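Local coordinates for protein KLLA0E08119p (Kluyveromyces lactis, PDB 3VA7) that probably carboxylates urea to urea-1-carboxylate using ATP, bicarbonate and biotin, this chain being the urea carboxylase part of a longer multifunctional enzyme, at residues P508-N518 with G585-R593; I563-V571 with P646-L654. One frame throughout, in Å; residues are numbered along the deposited sequence.

Contact 1 (P508-N518 with G585-R593)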
loop_
_atom_site.group_PDB
_atom_site.type_symbol
_atom_site.label_atom_id
_atom_site.label_comp_id
_atom_site.label_asym_id
_atom_site.label_seq_id
_atom_site.Cartn_x
_atom_site.Cartn_y
_atom_site.Cartn_z
ATOM N N PRO A 508 -11.323 2.331 12.640
ATOM C CA PRO A 508 -10.930 2.757 13.984
ATOM C C PRO A 508 -10.959 1.598 14.938
ATOM O O PRO A 508 -11.859 0.725 14.932
ATOM C CB PRO A 508 -12.036 3.703 14.408
ATOM C CG PRO A 508 -13.255 3.213 13.619
ATOM C CD PRO A 508 -12.720 2.672 12.312
ATOM N N MET A 509 -9.972 1.628 15.796
ATOM C CA MET A 509 -9.820 0.679 16.858
ATOM C C MET A 509 -10.857 0.845 17.984
ATOM O O MET A 509 -11.137 -0.112 18.710
ATOM C CB MET A 509 -8.424 0.940 17.377
ATOM C CG MET A 509 -7.884 -0.109 18.189
ATOM S SD MET A 509 -7.278 -1.428 17.180
ATOM C CE MET A 509 -6.215 -2.129 18.489
ATOM N N ASP A 510 -11.357 2.078 18.181
ATOM C CA ASP A 510 -12.445 2.348 19.123
ATOM C C ASP A 510 -13.487 2.949 18.226
ATOM O O ASP A 510 -13.431 4.148 17.900
ATOM C CB ASP A 510 -12.009 3.303 20.271
ATOM C CG ASP A 510 -13.194 4.160 20.900
ATOM O OD1 ASP A 510 -12.925 5.089 21.733
ATOM O OD2 ASP A 510 -14.385 3.935 20.575
ATOM N N SER A 511 -14.441 2.124 17.816
ATOM C CA SER A 511 -15.377 2.592 16.806
ATOM C C SER A 511 -16.417 3.548 17.300
ATOM O O SER A 511 -16.925 4.342 16.484
ATOM C CB SER A 511 -16.014 1.472 15.969
ATOM O OG SER A 511 -17.085 0.815 16.586
ATOM N N TYR A 512 -16.714 3.532 18.598
ATOM C CA TYR A 512 -17.751 4.457 19.157
ATOM C C TYR A 512 -17.357 5.958 19.132
ATOM O O TYR A 512 -18.073 6.811 18.542
ATOM C CB TYR A 512 -18.259 3.994 20.552
ATOM C CG TYR A 512 -19.542 4.675 20.951
ATOM C CD1 TYR A 512 -20.681 4.575 20.156
ATOM C CD2 TYR A 512 -19.603 5.481 22.080
ATOM C CE1 TYR A 512 -21.838 5.234 20.487
ATOM C CE2 TYR A 512 -20.767 6.163 22.411
ATOM C CZ TYR A 512 -21.874 6.034 21.618
ATOM O OH TYR A 512 -23.024 6.703 21.941
ATOM N N SER A 513 -16.219 6.269 19.738
ATOM C CA SER A 513 -15.661 7.605 19.681
ATOM C C SER A 513 -15.512 8.072 18.248
ATOM O O SER A 513 -15.747 9.267 17.938
ATOM C CB SER A 513 -14.293 7.655 20.361
ATOM O OG SER A 513 -14.237 7.069 21.673
ATOM N N PHE A 514 -15.126 7.147 17.354
ATOM C CA PHE A 514 -14.863 7.525 15.970
ATOM C C PHE A 514 -16.169 8.070 15.398
ATOM O O PHE A 514 -16.192 9.109 14.730
ATOM C CB PHE A 514 -14.357 6.339 15.148
ATOM C CG PHE A 514 -14.212 6.641 13.659
ATOM C CD1 PHE A 514 -12.989 7.018 13.130
ATOM C CD2 PHE A 514 -15.318 6.531 12.790
ATOM C CE1 PHE A 514 -12.875 7.319 11.742
ATOM C CE2 PHE A 514 -15.229 6.831 11.394
ATOM C CZ PHE A 514 -13.986 7.217 10.866
ATOM N N ARG A 515 -17.262 7.355 15.663
ATOM C CA ARG A 515 -18.539 7.702 15.058
ATOM C C ARG A 515 -19.154 8.893 15.762
ATOM O O ARG A 515 -19.822 9.703 15.145
ATOM C CB ARG A 515 -19.492 6.528 15.090
ATOM C CG ARG A 515 -18.951 5.293 14.400
ATOM C CD ARG A 515 -20.057 4.490 13.866
ATOM N NE ARG A 515 -20.650 3.605 14.840
ATOM C CZ ARG A 515 -21.936 3.206 14.801
ATOM N NH1 ARG A 515 -22.781 3.641 13.843
ATOM N NH2 ARG A 515 -22.387 2.400 15.751
ATOM N N LEU A 516 -18.896 9.026 17.054
ATOM C CA LEU A 516 -19.281 10.256 17.728
ATOM C C LEU A 516 -18.597 11.410 17.019
ATOM O O LEU A 516 -19.272 12.369 16.628
ATOM C CB LEU A 516 -18.890 10.249 19.202
ATOM C CG LEU A 516 -19.727 9.442 20.195
ATOM C CD1 LEU A 516 -18.974 9.290 21.543
ATOM C CD2 LEU A 516 -21.125 10.039 20.402
ATOM N N ALA A 517 -17.265 11.314 16.867
ATOM C CA ALA A 517 -16.510 12.430 16.329
ATOM C C ALA A 517 -17.128 12.788 14.982
ATOM O O ALA A 517 -17.469 13.972 14.723
ATOM C CB ALA A 517 -15.014 12.104 16.211
ATOM N N ASN A 518 -17.358 11.780 14.140
ATOM C CA ASN A 518 -18.028 12.080 12.884
ATOM C C ASN A 518 -19.348 12.803 13.029
ATOM O O ASN A 518 -19.603 13.815 12.378
ATOM C CB ASN A 518 -18.168 10.835 11.993
ATOM C CG ASN A 518 -17.061 10.772 10.934
ATOM O OD1 ASN A 518 -16.482 11.830 10.554
ATOM N ND2 ASN A 518 -16.759 9.551 10.449
ATOM N N GLY A 585 -6.924 6.742 28.437
ATOM C CA GLY A 585 -7.141 5.938 27.228
ATOM C C GLY A 585 -5.935 5.980 26.305
ATOM O O GLY A 585 -4.907 6.588 26.658
ATOM N N CYS A 586 -6.074 5.386 25.117
ATOM C CA CYS A 586 -5.000 5.293 24.124
ATOM C C CYS A 586 -5.205 6.174 22.909
ATOM O O CYS A 586 -4.222 6.632 22.319
ATOM C CB CYS A 586 -4.900 3.836 23.639
ATOM S SG CYS A 586 -3.420 3.353 22.663
ATOM N N ARG A 587 -6.456 6.416 22.523
ATOM C CA ARG A 587 -6.718 6.879 21.170
ATOM C C ARG A 587 -7.783 7.947 21.190
ATOM O O ARG A 587 -8.674 7.875 22.062
ATOM C CB ARG A 587 -7.192 5.700 20.259
ATOM C CG ARG A 587 -6.123 5.166 19.359
ATOM C CD ARG A 587 -6.412 3.918 18.577
ATOM N NE ARG A 587 -6.078 2.790 19.395
ATOM C CZ ARG A 587 -5.086 1.943 19.189
ATOM N NH1 ARG A 587 -4.281 2.056 18.153
ATOM N NH2 ARG A 587 -4.910 0.966 20.064
ATOM N N ALA A 588 -7.712 8.903 20.244
ATOM C CA ALA A 588 -8.764 9.893 20.011
ATOM C C ALA A 588 -8.999 10.039 18.498
ATOM O O ALA A 588 -8.246 9.458 17.711
ATOM C CB ALA A 588 -8.375 11.234 20.597
ATOM N N TYR A 589 -10.019 10.814 18.089
ATOM C CA TYR A 589 -10.445 10.880 16.680
ATOM C C TYR A 589 -10.713 12.247 16.284
ATOM O O TYR A 589 -11.435 12.965 16.965
ATOM C CB TYR A 589 -11.694 10.012 16.401
ATOM C CG TYR A 589 -11.312 8.609 16.634
ATOM C CD1 TYR A 589 -11.354 8.069 17.933
ATOM C CD2 TYR A 589 -10.766 7.840 15.580
ATOM C CE1 TYR A 589 -10.886 6.745 18.154
ATOM C CE2 TYR A 589 -10.335 6.540 15.796
ATOM C CZ TYR A 589 -10.354 6.006 17.072
ATOM O OH TYR A 589 -9.922 4.703 17.269
ATOM N N LEU A 590 -10.131 12.636 15.168
ATOM C CA LEU A 590 -10.265 13.999 14.722
ATOM C C LEU A 590 -11.053 14.056 13.455
ATOM O O LEU A 590 -10.543 13.654 12.414
ATOM C CB LEU A 590 -8.895 14.567 14.496
ATOM C CG LEU A 590 -8.893 15.824 13.654
ATOM C CD1 LEU A 590 -9.639 16.942 14.361
ATOM C CD2 LEU A 590 -7.465 16.153 13.456
ATOM N N SER A 591 -12.280 14.547 13.515
ATOM C CA SER A 591 -13.118 14.570 12.328
ATOM C C SER A 591 -13.148 15.939 11.681
ATOM O O SER A 591 -12.891 16.925 12.332
ATOM C CB SER A 591 -14.533 14.117 12.669
ATOM O OG SER A 591 -15.100 14.914 13.689
ATOM N N ILE A 592 -13.463 16.002 10.404
ATOM C CA ILE A 592 -13.416 17.240 9.647
ATOM C C ILE A 592 -14.701 17.176 8.879
ATOM O O ILE A 592 -14.974 16.127 8.285
ATOM C CB ILE A 592 -12.362 17.221 8.530
ATOM C CG1 ILE A 592 -10.978 16.718 8.973
ATOM C CG2 ILE A 592 -12.330 18.524 7.803
ATOM C CD1 ILE A 592 -10.535 17.131 10.307
ATOM N N ARG A 593 -15.515 18.230 8.913
ATOM C CA ARG A 593 -16.767 18.234 8.160
ATOM C C ARG A 593 -16.474 17.922 6.676
ATOM O O ARG A 593 -15.578 18.514 6.088
ATOM C CB ARG A 593 -17.518 19.580 8.328
ATOM C CG ARG A 593 -18.983 19.512 7.858
ATOM C CD ARG A 593 -19.643 20.905 7.812
ATOM N NE ARG A 593 -20.987 20.922 7.240
ATOM C CZ ARG A 593 -22.047 20.277 7.748
ATOM N NH1 ARG A 593 -21.916 19.529 8.849
ATOM N NH2 ARG A 593 -23.247 20.357 7.140
HETATM O O HOH W 1 -14.263 13.096 9.401
#

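Contact 2 (I563-V571 with P646-L654)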
loop_
_atom_site.group_PDB
_atom_site.type_symbol
_atom_site.label_atom_id
_atom_site.label_comp_id
_atom_site.label_asym_id
_atom_site.label_seq_id
_atom_site.Cartn_x
_atom_site.Cartn_y
_atom_site.Cartn_z
ATOM N N ILE A 563 -9.355 23.893 23.428
ATOM C CA ILE A 563 -10.545 23.717 22.612
ATOM C C ILE A 563 -11.207 22.511 23.273
ATOM O O ILE A 563 -10.504 21.709 23.936
ATOM C CB ILE A 563 -10.117 23.584 21.113
ATOM C CG1 ILE A 563 -10.989 24.446 20.203
ATOM C CG2 ILE A 563 -9.967 22.132 20.621
ATOM C CD1 ILE A 563 -10.659 25.956 20.217
ATOM N N ALA A 564 -12.536 22.426 23.186
ATOM C CA ALA A 564 -13.298 21.338 23.852
ATOM C C ALA A 564 -13.416 20.081 22.969
ATOM O O ALA A 564 -13.496 20.169 21.740
ATOM C CB ALA A 564 -14.689 21.815 24.264
ATOM N N GLN A 565 -13.416 18.914 23.597
ATOM C CA GLN A 565 -13.766 17.670 22.911
ATOM C C GLN A 565 -15.278 17.569 22.711
ATOM O O GLN A 565 -16.040 18.134 23.479
ATOM C CB GLN A 565 -13.229 16.499 23.721
ATOM C CG GLN A 565 -11.746 16.677 24.035
ATOM C CD GLN A 565 -11.059 15.390 24.363
ATOM O OE1 GLN A 565 -11.469 14.346 23.888
ATOM N NE2 GLN A 565 -10.002 15.445 25.186
ATOM N N ASN A 566 -15.716 16.885 21.658
ATOM C CA ASN A 566 -17.141 16.555 21.448
ATOM C C ASN A 566 -18.001 17.700 21.023
ATOM O O ASN A 566 -19.213 17.560 20.941
ATOM C CB ASN A 566 -17.772 15.864 22.660
ATOM C CG ASN A 566 -16.948 14.715 23.145
ATOM O OD1 ASN A 566 -16.484 13.892 22.363
ATOM N ND2 ASN A 566 -16.748 14.644 24.446
ATOM N N GLU A 567 -17.368 18.823 20.724
ATOM C CA GLU A 567 -18.070 20.009 20.203
ATOM C C GLU A 567 -17.598 20.341 18.808
ATOM O O GLU A 567 -16.451 20.100 18.498
ATOM C CB GLU A 567 -17.854 21.232 21.128
ATOM C CG GLU A 567 -18.897 21.388 22.208
ATOM C CD GLU A 567 -18.382 22.136 23.401
ATOM O OE1 GLU A 567 -17.943 23.305 23.186
ATOM O OE2 GLU A 567 -18.421 21.551 24.533
ATOM N N PRO A 568 -18.472 20.908 17.968
ATOM C CA PRO A 568 -18.001 21.355 16.656
ATOM C C PRO A 568 -17.168 22.634 16.742
ATOM O O PRO A 568 -17.711 23.709 16.941
ATOM C CB PRO A 568 -19.295 21.620 15.893
ATOM C CG PRO A 568 -20.322 21.913 16.940
ATOM C CD PRO A 568 -19.936 21.061 18.118
ATOM N N ILE A 569 -15.860 22.531 16.575
ATOM C CA ILE A 569 -15.021 23.712 16.469
ATOM C C ILE A 569 -14.858 24.222 15.053
ATOM O O ILE A 569 -14.440 23.473 14.190
ATOM C CB ILE A 569 -13.666 23.404 17.030
ATOM C CG1 ILE A 569 -13.871 23.038 18.486
ATOM C CG2 ILE A 569 -12.693 24.608 16.838
ATOM C CD1 ILE A 569 -13.285 21.749 18.765
ATOM N N GLU A 570 -15.167 25.509 14.846
ATOM C CA GLU A 570 -14.975 26.239 13.568
ATOM C C GLU A 570 -13.519 26.695 13.334
ATOM O O GLU A 570 -12.968 27.433 14.130
ATOM C CB GLU A 570 -15.927 27.447 13.497
ATOM C CG GLU A 570 -17.343 27.165 12.903
ATOM C CD GLU A 570 -18.430 28.146 13.424
ATOM O OE1 GLU A 570 -19.234 28.675 12.592
ATOM O OE2 GLU A 570 -18.478 28.388 14.674
ATOM N N VAL A 571 -12.905 26.244 12.240
ATOM C CA VAL A 571 -11.467 26.471 11.969
ATOM C C VAL A 571 -11.337 27.443 10.808
ATOM O O VAL A 571 -12.132 27.414 9.856
ATOM C CB VAL A 571 -10.700 25.141 11.647
ATOM C CG1 VAL A 571 -9.313 25.422 11.112
ATOM C CG2 VAL A 571 -10.594 24.233 12.867
ATOM N N PRO A 646 -23.782 20.475 12.284
ATOM C CA PRO A 646 -22.986 20.007 13.442
ATOM C C PRO A 646 -23.703 20.245 14.811
ATOM O O PRO A 646 -24.655 21.014 14.887
ATOM C CB PRO A 646 -21.658 20.784 13.319
ATOM C CG PRO A 646 -21.694 21.448 11.980
ATOM C CD PRO A 646 -23.138 21.599 11.591
ATOM N N GLN A 647 -23.256 19.563 15.858
ATOM C CA GLN A 647 -23.890 19.613 17.169
ATOM C C GLN A 647 -23.000 18.961 18.230
ATOM O O GLN A 647 -22.516 17.841 18.019
ATOM C CB GLN A 647 -25.219 18.893 17.099
ATOM C CG GLN A 647 -25.820 18.565 18.432
ATOM C CD GLN A 647 -27.195 17.946 18.280
ATOM O OE1 GLN A 647 -27.741 17.879 17.182
ATOM N NE2 GLN A 647 -27.755 17.469 19.391
ATOM N N ALA A 648 -22.749 19.642 19.351
ATOM C CA ALA A 648 -22.073 18.994 20.490
ATOM C C ALA A 648 -22.719 17.625 20.803
ATOM O O ALA A 648 -23.934 17.501 20.800
ATOM C CB ALA A 648 -22.154 19.893 21.722
ATOM N N ALA A 649 -21.931 16.595 21.062
ATOM C CA ALA A 649 -22.514 15.313 21.419
ATOM C C ALA A 649 -23.249 15.454 22.717
ATOM O O ALA A 649 -22.665 15.918 23.680
ATOM C CB ALA A 649 -21.444 14.260 21.569
ATOM N N PRO A 650 -24.524 15.034 22.775
ATOM C CA PRO A 650 -25.205 14.961 24.074
ATOM C C PRO A 650 -24.291 14.235 25.004
ATOM O O PRO A 650 -23.625 13.328 24.557
ATOM C CB PRO A 650 -26.421 14.089 23.775
ATOM C CG PRO A 650 -26.704 14.392 22.354
ATOM C CD PRO A 650 -25.338 14.449 21.705
ATOM N N LYS A 651 -24.225 14.606 26.275
ATOM C CA LYS A 651 -23.206 14.010 27.159
ATOM C C LYS A 651 -23.580 12.641 27.682
ATOM O O LYS A 651 -22.714 11.917 28.144
ATOM C CB LYS A 651 -22.884 14.936 28.328
ATOM C CG LYS A 651 -23.159 16.405 27.991
ATOM C CD LYS A 651 -21.943 17.328 28.277
ATOM C CE LYS A 651 -22.225 18.778 27.756
ATOM N NZ LYS A 651 -21.103 19.762 28.015
ATOM N N SER A 652 -24.860 12.292 27.668
ATOM C CA SER A 652 -25.249 10.956 28.112
ATOM C C SER A 652 -24.809 9.874 27.090
ATOM O O SER A 652 -24.662 8.696 27.434
ATOM C CB SER A 652 -26.755 10.874 28.379
ATOM O OG SER A 652 -27.528 11.280 27.255
ATOM N N LEU A 653 -24.607 10.310 25.844
ATOM C CA LEU A 653 -24.108 9.472 24.766
ATOM C C LEU A 653 -22.573 9.274 24.752
ATOM O O LEU A 653 -22.062 8.447 23.964
ATOM C CB LEU A 653 -24.548 10.040 23.412
ATOM C CG LEU A 653 -26.037 10.286 23.183
ATOM C CD1 LEU A 653 -26.318 10.495 21.686
ATOM C CD2 LEU A 653 -26.907 9.150 23.798
ATOM N N LEU A 654 -21.833 10.026 25.580
ATOM C CA LEU A 654 -20.386 9.805 25.646
ATOM C C LEU A 654 -20.083 8.470 26.319
ATOM O O LEU A 654 -20.803 8.074 27.234
ATOM C CB LEU A 654 -19.647 10.931 26.360
ATOM C CG LEU A 654 -19.832 12.317 25.744
ATOM C CD1 LEU A 654 -19.080 13.343 26.618
ATOM C CD2 LEU A 654 -19.431 12.389 24.239
#

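Contact 1 (P508-N518 with G585-R593)
Tyr589 rises from strand 587-592 against the start of helix 511-518, and its side chain has the largest share of the contact. Phe514 CB lies over one face of the phenol, 4.0 Å from the ring centroid of Tyr589 and close to the ring normal, a CH-pi contact. Beyond it the two aromatic side chains cross at about a right angle, Phe514 CD1 reaching to 3.4 Å from Tyr589 CD2 and Tyr589 CE2 meeting the phenyl ring at its edge. Pro508 CB approaches Tyr589 CE2 obliquely at 3.6 Å. With CG anti to the carbonyl carbon (chi1 -64°), the tyrosine leans back along its strand, which brings Tyr589 OH to the helix start; there it accepts a hydrogen bond from Asp510 N at 3.1 Å (159° at the hydrogen). Farther out, the guanidinium of Arg587 is held between Met509 CG, 3.6 Å from Arg587 CZ over one face, and Cys586 SG over the other. At the far end Ser591 OG donates to Ala517 O, 2.8 Å away and from above the carbonyl plane, while a water probably bridges Asn518 OD1, which also accepts from Asn523, to Ile592 N. At the helix start, Glu531 hydrogen-bonds both Tyr589 OH and Met509 N, and Asp510, the N-cap, also accepts from Ser513 N through OD2. Helix and strand run nearly parallel, 25° apart. The strand lies between strands 529-533 and 545-550 in an antiparallel sheet of the carboxyltransferase domain, and helix 786-802 packs on the helix through Tyr512 and an Arg515-Asp797 salt bridge.

Contact 2 (I563-V571 with P646-L654)
The side chains of Asn566 and Leu654 meet head-on across two loops in the beta-rich carboxyltransferase domain (subdomains A and B), one loop leading into edge strand 569-571 and the other following strand 626-628. In both residues CG stands anti to the carbonyl carbon (chi1 -50° in Asn566, -58° in Leu654), which aims the amide and the isobutyl group toward each other between the loops: Asn566 ND2 lies 3.4 Å from Leu654 CD1, and Asn566 CG 3.6 Å from Leu654 CD2. Asn566 OD1 is hydrogen-bonded to Ser550 OG on strand 545-550. Cutting the side chain back to an alanine here would probably leave Ser550 without that partner and open a gap beside the leucine methyls. Two prolines cross obliquely at the other end, with Pro568 CB 3.6 Å from Pro646 CB. The ring of Pro568 also lies against the opposing backbone, its CD 3.4 Å from Ala648 N. Between these ends Glu567 CG touches Ala648 CB at 3.6 Å, while its carboxylate and the ammonium of Lys651 stay apart, at most a weak long-range attraction. Val520 of helix 511-520 backs both Pro568 and Ala649. Asn566 adopts a left-handed backbone conformation at the loop's turn, and its carbonyl faces the loop 646-654. Asn566 O accepts from Ala649 N at 2.9 Å, the N-H arriving almost along the C=O axis (C=O...N 166°), and the same oxygen also receives a CA-H...O contact from Ala648 CA at 3.2 Å.

The centres of contacts 1 and 2 lie about 12 Å apart, and helix 511-520, part of contact 1, also lies against contact 2. Tyr512, which points away from strand 587-592, and Leu516, one turn on, meet contact 2: Tyr512 OH is 2.8 Å from Leu653 O, a probable hydrogen bond, and Leu516 CD1 packs 4.1 Å from Leu654 CD2. Arg593 NH1, just past the strand, lies 3.6 Å from Pro646 CD. The two also share one antiparallel sheet, in which strand 545-550 runs between strands 587-592 and 569-571. In contact 1 the nearest atoms of the Met509 side chain and the bound biotin group are about 9 Å apart; contact 2 is at the surface.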